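Side-chain contact in protein BONZAI 1 (Arabidopsis thaliana, PDB 6KXT), which binds phospholipids in a calcium-dependent manner and restrains cell death and defence responses, here represented by its second C2 domain: residues 84-89 with 94-99. Residues are numbered along the deposited sequence; the frame is centred on the assembly and turned at random. Where two conformers were deposited one is given.
Sequences ECSDFN and HSLIGK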
loop_
_atom_site.group_PDB
_atom_site.type_symbol
_atom_site.label_atom_id
_atom_site.label_comp_id
_atom_site.label_asym_id
_atom_site.label_seq_id
_atom_site.Cartn_x
_atom_site.Cartn_y
_atom_site.Cartn_z
ATOM N N GLU A 84 1.660 -3.871 1.229
ATOM C CA GLU A 84 2.584 -4.873 0.671
ATOM C C GLU A 84 2.228 -5.136 -0.773
ATOM O O GLU A 84 1.048 -5.319 -1.137
ATOM C CB GLU A 84 2.511 -6.186 1.441
ATOM C CG GLU A 84 2.903 -6.009 2.865
ATOM C CD GLU A 84 3.556 -7.230 3.472
ATOM O OE1 GLU A 84 2.846 -8.260 3.644
ATOM O OE2 GLU A 84 4.749 -7.070 3.839
ATOM N N CYS A 85 3.263 -5.191 -1.602
ATOM C CA CYS A 85 3.148 -5.613 -3.004
ATOM C C CYS A 85 3.522 -7.115 -3.059
ATOM O O CYS A 85 4.547 -7.492 -2.499
ATOM C CB CYS A 85 4.055 -4.750 -3.859
ATOM S SG CYS A 85 3.898 -5.156 -5.618
ATOM N N SER A 86 2.645 -7.911 -3.659
ATOM C CA SER A 86 2.831 -9.374 -3.823
ATOM C C SER A 86 2.626 -9.772 -5.268
ATOM O O SER A 86 1.918 -9.099 -6.057
ATOM C CB SER A 86 1.909 -10.165 -2.951
ATOM O OG SER A 86 2.163 -9.893 -1.583
ATOM N N ASP A 87 3.306 -10.866 -5.591
ATOM C CA ASP A 87 3.216 -11.568 -6.880
ATOM C C ASP A 87 2.117 -12.641 -6.801
ATOM O O ASP A 87 2.290 -13.597 -6.036
ATOM C CB ASP A 87 4.551 -12.237 -7.172
ATOM C CG ASP A 87 4.621 -12.918 -8.521
ATOM O OD1 ASP A 87 3.756 -12.687 -9.358
ATOM O OD2 ASP A 87 5.626 -13.627 -8.740
ATOM N N PHE A 88 1.021 -12.464 -7.520
ATOM C CA PHE A 88 -0.114 -13.412 -7.554
ATOM C C PHE A 88 0.325 -14.701 -8.259
ATOM O O PHE A 88 0.793 -14.673 -9.415
ATOM C CB PHE A 88 -1.317 -12.817 -8.286
ATOM C CG PHE A 88 -2.551 -13.662 -8.109
ATOM C CD1 PHE A 88 -3.380 -13.474 -7.018
ATOM C CD2 PHE A 88 -2.918 -14.580 -9.081
ATOM C CE1 PHE A 88 -4.524 -14.248 -6.854
ATOM C CE2 PHE A 88 -4.062 -15.349 -8.920
ATOM C CZ PHE A 88 -4.865 -15.169 -7.817
ATOM N N ASN A 89 0.156 -15.801 -7.559
ATOM C CA ASN A 89 0.439 -17.144 -8.128
ATOM C C ASN A 89 -0.866 -17.957 -8.167
ATOM O O ASN A 89 -1.652 -17.928 -7.170
ATOM C CB ASN A 89 1.557 -17.810 -7.315
ATOM C CG ASN A 89 2.893 -17.107 -7.474
ATOM O OD1 ASN A 89 3.275 -16.768 -8.587
ATOM N ND2 ASN A 89 3.615 -16.871 -6.377
ATOM N N HIS A 94 1.178 -16.539 -2.714
ATOM C CA HIS A 94 1.650 -15.292 -3.347
ATOM C C HIS A 94 2.964 -14.875 -2.714
ATOM O O HIS A 94 3.029 -14.745 -1.477
ATOM C CB HIS A 94 0.570 -14.233 -3.213
ATOM C CG HIS A 94 -0.767 -14.752 -3.633
ATOM N ND1 HIS A 94 -0.936 -15.407 -4.844
ATOM C CD2 HIS A 94 -1.997 -14.682 -3.068
ATOM C CE1 HIS A 94 -2.196 -15.760 -4.989
ATOM N NE2 HIS A 94 -2.877 -15.289 -3.945
ATOM N N SER A 95 3.932 -14.512 -3.541
ATOM C CA SER A 95 5.263 -14.168 -2.989
ATOM C C SER A 95 5.389 -12.673 -2.741
ATOM O O SER A 95 4.822 -11.869 -3.488
ATOM C CB SER A 95 6.373 -14.654 -3.817
ATOM O OG SER A 95 6.237 -14.224 -5.155
ATOM N N LEU A 96 6.074 -12.352 -1.665
ATOM C CA LEU A 96 6.294 -10.946 -1.264
ATOM C C LEU A 96 7.273 -10.265 -2.206
ATOM O O LEU A 96 8.408 -10.767 -2.395
ATOM C CB LEU A 96 6.810 -10.911 0.167
ATOM C CG LEU A 96 6.967 -9.520 0.772
ATOM C CD1 LEU A 96 5.654 -8.761 0.792
ATOM C CD2 LEU A 96 7.544 -9.659 2.168
ATOM N N ILE A 97 6.842 -9.141 -2.758
ATOM C CA ILE A 97 7.708 -8.245 -3.556
ATOM C C ILE A 97 8.270 -7.143 -2.660
ATOM O O ILE A 97 9.465 -6.864 -2.784
ATOM C CB ILE A 97 6.936 -7.724 -4.779
ATOM C CG1 ILE A 97 6.492 -8.846 -5.759
ATOM C CG2 ILE A 97 7.738 -6.617 -5.445
ATOM C CD1 ILE A 97 5.499 -8.391 -6.820
ATOM N N GLY A 98 7.470 -6.540 -1.781
ATOM C CA GLY A 98 8.003 -5.453 -0.941
ATOM C C GLY A 98 6.948 -4.934 0.014
ATOM O O GLY A 98 5.763 -5.139 -0.233
ATOM N N LYS A 99 7.424 -4.310 1.088
ATOM C CA LYS A 99 6.587 -3.780 2.171
ATOM C C LYS A 99 6.917 -2.309 2.384
ATOM O O LYS A 99 8.087 -1.868 2.341
ATOM C CB LYS A 99 6.979 -4.544 3.449
ATOM C CG LYS A 99 6.236 -4.160 4.687
ATOM C CD LYS A 99 6.651 -5.050 5.842
ATOM C CE LYS A 99 5.702 -4.782 6.986
ATOM N NZ LYS A 99 6.141 -5.495 8.187
HETATM O O HOH W 1 3.163 -11.782 -0.091
HETATM O O HOH W 2 6.145 -15.829 -7.282
#
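Cys85 faces both Ile97 and Gly98 at a classic beta bulge in the hairpin of strands 81-87 and 95-102, which lie side by side in the four-stranded sheet of this C2 domain. Cys85 O takes two donors, Ile97 N at 2.8 Å and Gly98 N at 3.2 Å, both from the same face of its carbonyl plane; Gly98 O receives Cys85 N in return. Beyond the bulge the antiparallel pairing resumes, with Asp87 N running almost straight to Ser95 O (2.8 Å, 171° at the hydrogen).

Ile97, first of the two bulge residues, points its side chain toward the partner strand, where its CD1 lies against the backbone of Ser86 and Asp87 and makes an apolar contact with Cys85 SG at 3.8 Å. On the face carrying Glu84 and Lys99, the contacts are van der Waals ones between a carboxylate and aliphatic carbons: Glu84 OE2 rests against the extended methylene chain of Lys99, 3.4 Å from CG, and Leu96 CD1 packs against the same carboxylate.

At the turn end, Phe88 CG lies anti to the backbone N (chi1 -170°), which brings the ring alongside His94 in an offset stack, planes 23° apart. His94 CE1 sits over one face of the Phe88 ring, toward its rim, 3.3 Å from Phe88 CD1, while Phe35 of strand 34-40 meets the imidazole edge-to-face. His94 ND1 accepts Asn89 N in the ring plane at 3.0 Å, a bond that helps fix the ring's rotation. Asn89 ND2 donates to Lys93 O within the turn. On the Asp87-Ser95 face, Asp87 OD1 accepts from Asp33 N. One water ties this corner together: it donates to Asp87 OD2 at 2.7 Å, accepts from Asn89 ND2 and hydrogen-bonds Ser95 OG.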